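Dual specificity protein phosphatase 8 (Homo sapiens, PDB 4JMK) is expected to dephosphorylate phosphotyrosine, phosphoserine and phosphothreonine in proteins and to dampen MAP kinase signalling, through the catalytic domain in this chain. Local coordinates at residues Y31-S36 / R49-P54; C60-P65 / L132-E137. The protein carries 1 engineered substitution. One frame throughout, in Å; residues are numbered along the deposited sequence.

Interaction 1. Residues Y31-S36 / R49-P54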
ATOM      1  N   TYR A  31      -0.857 -12.781   2.638  1.00 14.42           N
ATOM      2  CA  TYR A  31      -0.966 -11.982   1.409  1.00 10.19           C
ATOM      3  C   TYR A  31       0.164 -10.959   1.322  1.00 14.48           C
ATOM      4  O   TYR A  31       0.520 -10.340   2.333  1.00 14.59           O
ATOM      5  CB  TYR A  31      -2.276 -11.191   1.404  1.00 13.74           C
ATOM      6  CG  TYR A  31      -3.505 -11.968   0.998  1.00 17.84           C
ATOM      7  CD1 TYR A  31      -4.079 -12.897   1.850  1.00 20.68           C
ATOM      8  CD2 TYR A  31      -4.111 -11.738  -0.227  1.00 20.14           C
ATOM      9  CE1 TYR A  31      -5.219 -13.584   1.486  1.00 28.46           C
ATOM     10  CE2 TYR A  31      -5.248 -12.419  -0.601  1.00 23.56           C
ATOM     11  CZ  TYR A  31      -5.794 -13.338   0.257  1.00 29.28           C
ATOM     12  OH  TYR A  31      -6.927 -14.018  -0.115  1.00 32.83           O
ATOM     13  N   VAL A  32       0.678 -10.755   0.114  1.00 14.65           N
ATOM     14  CA  VAL A  32       1.778  -9.810  -0.126  1.00 15.69           C
ATOM     15  C   VAL A  32       1.528  -8.938  -1.352  1.00 16.44           C
ATOM     16  O   VAL A  32       1.278  -9.447  -2.461  1.00 17.72           O
ATOM     17  CB  VAL A  32       3.126 -10.529  -0.330  1.00 11.50           C
ATOM     18  CG1 VAL A  32       4.221  -9.512  -0.776  1.00 12.26           C
ATOM     19  CG2 VAL A  32       3.556 -11.239   0.959  1.00 14.67           C
ATOM     20  N   LEU A  33       1.598  -7.623  -1.146  1.00 16.05           N
ATOM     21  CA  LEU A  33       1.570  -6.654  -2.236  1.00 16.52           C
ATOM     22  C   LEU A  33       2.964  -6.050  -2.343  1.00 20.16           C
ATOM     23  O   LEU A  33       3.409  -5.328  -1.452  1.00 15.56           O
ATOM     24  CB  LEU A  33       0.528  -5.560  -1.960  1.00 14.23           C
ATOM     25  CG  LEU A  33       0.248  -4.540  -3.061  1.00 19.67           C
ATOM     26  CD1 LEU A  33      -0.019  -5.206  -4.355  1.00 23.80           C
ATOM     27  CD2 LEU A  33      -0.958  -3.662  -2.673  1.00 19.56           C
ATOM     28  N   ASN A  34       3.644  -6.369  -3.436  1.00 14.83           N
ATOM     29  CA  ASN A  34       5.054  -6.051  -3.638  1.00 13.06           C
ATOM     30  C   ASN A  34       5.143  -4.906  -4.631  1.00 17.09           C
ATOM     31  O   ASN A  34       4.899  -5.097  -5.832  1.00 19.99           O
ATOM     32  CB  ASN A  34       5.724  -7.305  -4.201  1.00 16.82           C
ATOM     33  CG  ASN A  34       7.202  -7.129  -4.486  1.00 23.97           C
ATOM     34  OD1 ASN A  34       7.689  -6.023  -4.720  1.00 20.94           O
ATOM     35  ND2 ASN A  34       7.918  -8.245  -4.522  1.00 22.84           N
ATOM     36  N   ALA A  35       5.482  -3.716  -4.134  1.00 17.07           N
ATOM     37  CA  ALA A  35       5.533  -2.525  -4.979  1.00 17.43           C
ATOM     38  C   ALA A  35       6.968  -2.271  -5.394  1.00 22.48           C
ATOM     39  O   ALA A  35       7.639  -1.408  -4.828  1.00 24.23           O
ATOM     40  CB  ALA A  35       4.977  -1.318  -4.231  1.00 19.08           C
ATOM     41  N   SER A  36       7.444  -3.047  -6.365  1.00 20.47           N
ATOM     42  CA  SER A  36       8.826  -2.949  -6.832  1.00 21.72           C
ATOM     43  C   SER A  36       9.005  -3.812  -8.068  1.00 24.39           C
ATOM     44  O   SER A  36       8.163  -4.666  -8.352  1.00 18.86           O
ATOM     45  CB  SER A  36       9.783  -3.460  -5.760  1.00 27.44           C
ATOM     46  OG  SER A  36       9.838  -4.880  -5.808  1.00 24.00           O
ATOM     47  N   ARG A  49      -2.049 -15.351  -3.636  1.00 19.65           N
ATOM     48  CA  ARG A  49      -2.083 -14.355  -2.571  1.00 19.62           C
ATOM     49  C   ARG A  49      -0.963 -13.326  -2.753  1.00 20.33           C
ATOM     50  O   ARG A  49      -0.513 -12.692  -1.794  1.00 16.84           O
ATOM     51  CB  ARG A  49      -1.972 -15.049  -1.214  1.00 18.42           C
ATOM     52  CG  ARG A  49      -3.191 -15.934  -0.899  1.00 22.31           C
ATOM     53  CD  ARG A  49      -2.913 -16.841   0.283  1.00 28.03           C
ATOM     54  NE  ARG A  49      -4.108 -17.522   0.773  1.00 30.37           N
ATOM     55  CZ  ARG A  49      -4.623 -18.633   0.249  1.00 48.95           C
ATOM     56  NH1 ARG A  49      -4.065 -19.208  -0.818  1.00 38.98           N
ATOM     57  NH2 ARG A  49      -5.713 -19.167   0.792  1.00 54.41           N
ATOM     58  N   PHE A  50      -0.530 -13.160  -3.995  1.00 18.61           N
ATOM     59  CA  PHE A  50       0.587 -12.273  -4.298  1.00 22.60           C
ATOM     60  C   PHE A  50       0.234 -11.336  -5.435  1.00 21.69           C
ATOM     61  O   PHE A  50      -0.347 -11.766  -6.428  1.00 21.91           O
ATOM     62  CB  PHE A  50       1.810 -13.095  -4.712  1.00 20.88           C
ATOM     63  CG  PHE A  50       2.993 -12.253  -5.122  1.00 18.79           C
ATOM     64  CD1 PHE A  50       3.804 -11.655  -4.155  1.00 16.62           C
ATOM     65  CD2 PHE A  50       3.280 -12.039  -6.465  1.00 19.73           C
ATOM     66  CE1 PHE A  50       4.887 -10.877  -4.526  1.00 18.10           C
ATOM     67  CE2 PHE A  50       4.371 -11.261  -6.842  1.00 23.48           C
ATOM     68  CZ  PHE A  50       5.169 -10.679  -5.869  1.00 18.19           C
ATOM     69  N   MET A  51       0.608 -10.066  -5.305  1.00 15.54           N
ATOM     70  CA  MET A  51       0.431  -9.113  -6.401  1.00 17.27           C
ATOM     71  C   MET A  51       1.638  -8.202  -6.494  1.00 16.62           C
ATOM     72  O   MET A  51       2.093  -7.673  -5.479  1.00 20.68           O
ATOM     73  CB  MET A  51      -0.824  -8.264  -6.190  1.00 18.39           C
ATOM     74  CG  MET A  51      -0.961  -7.136  -7.223  1.00 19.87           C
ATOM     75  SD  MET A  51      -2.399  -6.093  -6.909  1.00 27.36           S
ATOM     76  CE  MET A  51      -2.084  -4.739  -8.058  1.00 22.00           C
ATOM     77  N   ARG A  52       2.161  -8.019  -7.703  1.00 20.30           N
ATOM     78  CA  ARG A  52       3.263  -7.077  -7.920  1.00 16.80           C
ATOM     79  C   ARG A  52       2.746  -5.776  -8.535  1.00 18.39           C
ATOM     80  O   ARG A  52       1.924  -5.810  -9.449  1.00 21.04           O
ATOM     81  CB  ARG A  52       4.330  -7.685  -8.841  1.00 19.27           C
ATOM     82  CG  ARG A  52       5.550  -6.761  -9.072  1.00 24.24           C
ATOM     83  CD  ARG A  52       6.698  -7.434  -9.859  1.00 20.38           C
ATOM     84  NE  ARG A  52       7.222  -8.631  -9.197  1.00 23.48           N
ATOM     85  CZ  ARG A  52       8.143  -8.623  -8.231  1.00 22.91           C
ATOM     86  NH1 ARG A  52       8.661  -7.475  -7.794  1.00 20.24           N
ATOM     87  NH2 ARG A  52       8.557  -9.765  -7.703  1.00 22.02           N
ATOM     88  N   VAL A  53       3.216  -4.645  -8.009  1.00 17.93           N
ATOM     89  CA  VAL A  53       3.076  -3.346  -8.679  1.00 20.82           C
ATOM     90  C   VAL A  53       4.472  -2.970  -9.165  1.00 19.46           C
ATOM     91  O   VAL A  53       5.309  -2.511  -8.378  1.00 16.97           O
ATOM     92  CB  VAL A  53       2.550  -2.261  -7.730  1.00 22.14           C
ATOM     93  CG1 VAL A  53       2.473  -0.905  -8.457  1.00 22.24           C
ATOM     94  CG2 VAL A  53       1.193  -2.653  -7.210  1.00 23.21           C
ATOM     95  N   PRO A  54       4.739  -3.205 -10.458  1.00 25.34           N
ATOM     96  CA  PRO A  54       6.097  -3.159 -11.005  1.00 24.31           C
ATOM     97  C   PRO A  54       6.594  -1.732 -11.227  1.00 29.34           C
ATOM     98  O   PRO A  54       6.638  -1.259 -12.364  1.00 30.28           O
ATOM     99  CB  PRO A  54       5.954  -3.909 -12.336  1.00 29.83           C
ATOM    100  CG  PRO A  54       4.549  -3.624 -12.769  1.00 29.27           C
ATOM    101  CD  PRO A  54       3.736  -3.539 -11.489  1.00 21.39           C
TER
HETATM  102  O   HOH W   1      -7.654 -16.698   1.299  1.00 40.82           O

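Interaction 2. Residues C60-P65 / L132-E137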
ATOM      1  N   CYS A  60       9.843  10.154 -11.861  1.00 36.25           N
ATOM      2  CA  CYS A  60       9.065  10.054 -13.092  1.00 37.42           C
ATOM      3  C   CYS A  60       8.206   8.798 -13.166  1.00 36.38           C
ATOM      4  O   CYS A  60       7.393   8.659 -14.083  1.00 42.02           O
ATOM      5  CB  CYS A  60       9.991  10.131 -14.309  1.00 46.66           C
ATOM      6  SG  CYS A  60      11.087  11.556 -14.285  1.00 60.37           S
ATOM      7  N   GLU A  61       8.381   7.884 -12.215  1.00 30.45           N
ATOM      8  CA  GLU A  61       7.603   6.657 -12.224  1.00 32.98           C
ATOM      9  C   GLU A  61       6.139   6.961 -11.939  1.00 35.42           C
ATOM     10  O   GLU A  61       5.784   7.927 -11.254  1.00 29.13           O
ATOM     11  CB  GLU A  61       8.149   5.645 -11.217  1.00 39.15           C
ATOM     12  CG  GLU A  61       7.425   4.310 -11.207  1.00 45.11           C
ATOM     13  CD  GLU A  61       7.715   3.464 -12.432  1.00 47.20           C
ATOM     14  OE1 GLU A  61       8.667   2.664 -12.376  1.00 42.48           O
ATOM     15  OE2 GLU A  61       6.991   3.586 -13.445  1.00 56.41           O
ATOM     16  N   LYS A  62       5.281   6.109 -12.468  1.00 35.30           N
ATOM     17  CA  LYS A  62       3.870   6.388 -12.458  1.00 28.35           C
ATOM     18  C   LYS A  62       3.095   5.293 -11.679  1.00 34.17           C
ATOM     19  O   LYS A  62       3.108   4.103 -12.042  1.00 27.13           O
ATOM     20  CB  LYS A  62       3.448   6.563 -13.915  1.00 42.42           C
ATOM     21  CG  LYS A  62       2.259   7.455 -14.146  1.00 58.42           C
ATOM     22  CD  LYS A  62       1.392   6.817 -15.228  1.00 69.85           C
ATOM     23  CE  LYS A  62       1.366   5.297 -15.042  1.00 78.14           C
ATOM     24  NZ  LYS A  62       1.160   4.864 -13.616  1.00 82.70           N
ATOM     25  N   LEU A  63       2.450   5.691 -10.588  1.00 22.10           N
ATOM     26  CA  LEU A  63       1.820   4.759  -9.653  1.00 21.66           C
ATOM     27  C   LEU A  63       0.290   4.823  -9.798  1.00 20.48           C
ATOM     28  O   LEU A  63      -0.421   3.894  -9.413  1.00 27.51           O
ATOM     29  CB  LEU A  63       2.231   5.149  -8.225  1.00 29.71           C
ATOM     30  CG  LEU A  63       1.612   4.496  -6.987  1.00 34.95           C
ATOM     31  CD1 LEU A  63       1.681   2.983  -7.059  1.00 28.08           C
ATOM     32  CD2 LEU A  63       2.301   4.999  -5.717  1.00 33.73           C
ATOM     33  N   LEU A  64      -0.210   5.924 -10.354  1.00 26.40           N
ATOM     34  CA  LEU A  64      -1.657   6.225 -10.378  1.00 26.01           C
ATOM     35  C   LEU A  64      -2.670   5.124 -10.790  1.00 20.96           C
ATOM     36  O   LEU A  64      -3.628   4.852 -10.029  1.00 28.51           O
ATOM     37  CB  LEU A  64      -1.938   7.509 -11.168  1.00 30.12           C
ATOM     38  CG  LEU A  64      -2.382   8.733 -10.380  1.00 32.55           C
ATOM     39  CD1 LEU A  64      -2.532   9.925 -11.319  1.00 39.66           C
ATOM     40  CD2 LEU A  64      -3.688   8.449  -9.655  1.00 22.25           C
ATOM     41  N   PRO A  65      -2.476   4.485 -11.973  1.00 30.05           N
ATOM     42  CA  PRO A  65      -3.364   3.445 -12.487  1.00 32.69           C
ATOM     43  C   PRO A  65      -3.167   2.124 -11.820  1.00 25.22           C
ATOM     44  O   PRO A  65      -3.825   1.184 -12.239  1.00 27.14           O
ATOM     45  CB  PRO A  65      -2.906   3.276 -13.931  1.00 38.00           C
ATOM     46  CG  PRO A  65      -1.485   3.564 -13.849  1.00 35.54           C
ATOM     47  CD  PRO A  65      -1.443   4.759 -12.958  1.00 32.89           C
ATOM     48  N   LEU A 132       3.736  11.514  -3.862  1.00 14.46           N
ATOM     49  CA  LEU A 132       2.808  12.320  -3.069  1.00 16.31           C
ATOM     50  C   LEU A 132       1.860  13.149  -3.957  1.00 16.80           C
ATOM     51  O   LEU A 132       0.667  13.274  -3.664  1.00 16.81           O
ATOM     52  CB  LEU A 132       3.577  13.225  -2.091  1.00 18.36           C
ATOM     53  CG  LEU A 132       4.221  12.543  -0.889  1.00 19.76           C
ATOM     54  CD1 LEU A 132       4.975  13.562  -0.047  1.00 17.77           C
ATOM     55  CD2 LEU A 132       3.147  11.833  -0.055  1.00 21.09           C
ATOM     56  N   GLY A 133       2.387  13.700  -5.050  1.00 17.53           N
ATOM     57  CA  GLY A 133       1.555  14.433  -5.993  1.00 15.10           C
ATOM     58  C   GLY A 133       0.516  13.556  -6.679  1.00 15.36           C
ATOM     59  O   GLY A 133      -0.615  13.993  -6.923  1.00 16.49           O
ATOM     60  N   GLN A 134       0.891  12.318  -7.002  1.00 19.00           N
ATOM     61  CA  GLN A 134      -0.063  11.373  -7.580  1.00 16.92           C
ATOM     62  C   GLN A 134      -1.192  11.049  -6.601  1.00 16.72           C
ATOM     63  O   GLN A 134      -2.327  10.835  -7.018  1.00 16.26           O
ATOM     64  CB  GLN A 134       0.660  10.121  -8.099  1.00 15.03           C
ATOM     65  CG  GLN A 134       1.548  10.426  -9.309  1.00 21.80           C
ATOM     66  CD  GLN A 134       2.415   9.254  -9.749  1.00 24.61           C
ATOM     67  OE1 GLN A 134       1.945   8.120  -9.855  1.00 30.83           O
ATOM     68  NE2 GLN A 134       3.690   9.530 -10.020  1.00 27.25           N
ATOM     69  N   LEU A 135      -0.905  11.055  -5.297  1.00 16.07           N
ATOM     70  CA  LEU A 135      -1.973  10.991  -4.288  1.00 15.47           C
ATOM     71  C   LEU A 135      -2.966  12.145  -4.391  1.00 18.37           C
ATOM     72  O   LEU A 135      -4.182  11.942  -4.281  1.00 18.59           O
ATOM     73  CB  LEU A 135      -1.388  10.998  -2.871  1.00 20.27           C
ATOM     74  CG  LEU A 135      -0.641   9.783  -2.366  1.00 29.54           C
ATOM     75  CD1 LEU A 135      -0.205  10.042  -0.931  1.00 31.01           C
ATOM     76  CD2 LEU A 135      -1.552   8.566  -2.452  1.00 36.26           C
ATOM     77  N   LEU A 136      -2.462  13.364  -4.553  1.00 15.75           N
ATOM     78  CA  LEU A 136      -3.347  14.507  -4.772  1.00 18.81           C
ATOM     79  C   LEU A 136      -4.252  14.287  -5.978  1.00 17.96           C
ATOM     80  O   LEU A 136      -5.453  14.572  -5.910  1.00 21.59           O
ATOM     81  CB  LEU A 136      -2.562  15.808  -4.983  1.00 20.52           C
ATOM     82  CG  LEU A 136      -2.317  16.732  -3.797  1.00 31.12           C
ATOM     83  CD1 LEU A 136      -2.064  18.180  -4.249  1.00 18.31           C
ATOM     84  CD2 LEU A 136      -3.464  16.675  -2.830  1.00 30.93           C
ATOM     85  N   GLU A 137      -3.680  13.817  -7.086  1.00 18.06           N
ATOM     86  CA  GLU A 137      -4.461  13.612  -8.315  1.00 18.88           C
ATOM     87  C   GLU A 137      -5.454  12.480  -8.130  1.00 21.24           C
ATOM     88  O   GLU A 137      -6.554  12.523  -8.673  1.00 18.93           O
ATOM     89  CB  GLU A 137      -3.562  13.297  -9.516  1.00 22.50           C
ATOM     90  CG  GLU A 137      -3.286  14.472 -10.443  1.00 43.47           C
ATOM     91  CD  GLU A 137      -4.540  15.207 -10.856  1.00 42.29           C
ATOM     92  OE1 GLU A 137      -4.798  16.278 -10.286  1.00 45.71           O
ATOM     93  OE2 GLU A 137      -5.274  14.725 -11.745  1.00 45.54           O
TER

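Interaction 1. Residues Y31-S36 / R49-P54
R49 lays its CG methylene over one face of the Y31 ring, 3.9 Å from the ring centroid, a CH-pi contact at the start of a parallel strand pair. Strand 50-52 is the outermost strand on this side of the mixed sheet of the dual-specificity phosphatase fold, and strand 29-34 separates it from strand 83-87. With chi1 at -66°, R49 places CG anti to its carbonyl carbon, and the chain then runs extended from CG to NE past the ring; Y31 OH and R49 NH2 share a water, weakly on the arginine side. From here the backbone ladder goes V32 N to R49 O, M51 N to V32 O, N34 N to M51 O (2.9 Å) and V53 N to N34 O (2.8 Å). L33 and M51 occupy the face turned to helices 67-79 and 94-107, where L33 CD1 meets M51 CG at 3.6 Å. On the other face V32, N34, F50 and R52 gather: N34 CB packs against F50 CE1 at 3.7 Å, and the N34 amide lies alongside the R52 guanidinium, their planes 57° apart. The two groups share an acceptor in C39, whose carbonyl takes both N34 ND2 and R52 NH2. Past the strand, the side chain of A35 comes within about 5 Å of that of S88, the engineered serine at the predicted phosphocysteine position. R52 bends at chi3 (-59°) to bring NH1 to S36 O, 2.9 Å away and well above the carbonyl plane. S36 OG donates a hydrogen bond to N34 OD1, 2.7 Å away on an oxygen lone pair.

Interaction 2. Residues C60-P65 / L132-E137
Q134 OE1 takes two successive backbone N-H groups of the loop, L63 N at 2.6 Å and L64 N at 3.1 Å. The first bond is nearly straight (164°) and falls on a lone pair in the carbonyl plane; the second is bent and weak. On the other branch of the same amide, NE2 donates to E61 O at 2.9 Å, close to the amide plane, so the flat group pairs with the backbone on both sides of K62 much as a peptide of a neighbouring strand would. CG of Q134 stands anti to its carbonyl carbon (chi1 -68°), and the extended chain beyond it carries the amide to the loop. N130, one helical turn earlier, helps fix the amide's rotation: its OD1 accepts from Q134 NE2 while its ND2 also reaches E61 O. With an alanine in place of Q134 the N-H of L63 would probably lose its acceptor and E61 O be left to N130 ND2, so that the loop could shift against the helix. Beside the glutamine stem, L64 spans one turn of the helix: CG rests on Q134 CB at 4.0 Å, CD1 on E137 CB, also at 4.0 Å, while the E137 carboxylate turns off to a salt bridge with R140. A helix glutamine clasping a loop backbone thus secures the segment leading into helix 67-79, next to the region that in cysteine-dependent phosphatases of this fold usually forms the general-acid loop.

Overall arrangement
After strands 4-7 and 10-13 and two short helices, the chain runs along strand 29-34, makes a 12-residue excursion with no helix or strand, and returns in strand 50-52; interaction 1 closes that loop at the sheet's edge. Only a few residues later 60-65 begins, and interaction 2 closes a far larger loop of 66 residues, holding helix 67-79, strand 83-87, the S88 position and helices 94-107 and 111-121. The two are in series, neither nested nor crossing, with centres about 18 Å apart. They meet where V53 CG1 packs on L63 CD1 at 4.2 Å. One joins strands within the sheet, the other ties a surface loop to helix 129-148, and both lean on helix 94-107.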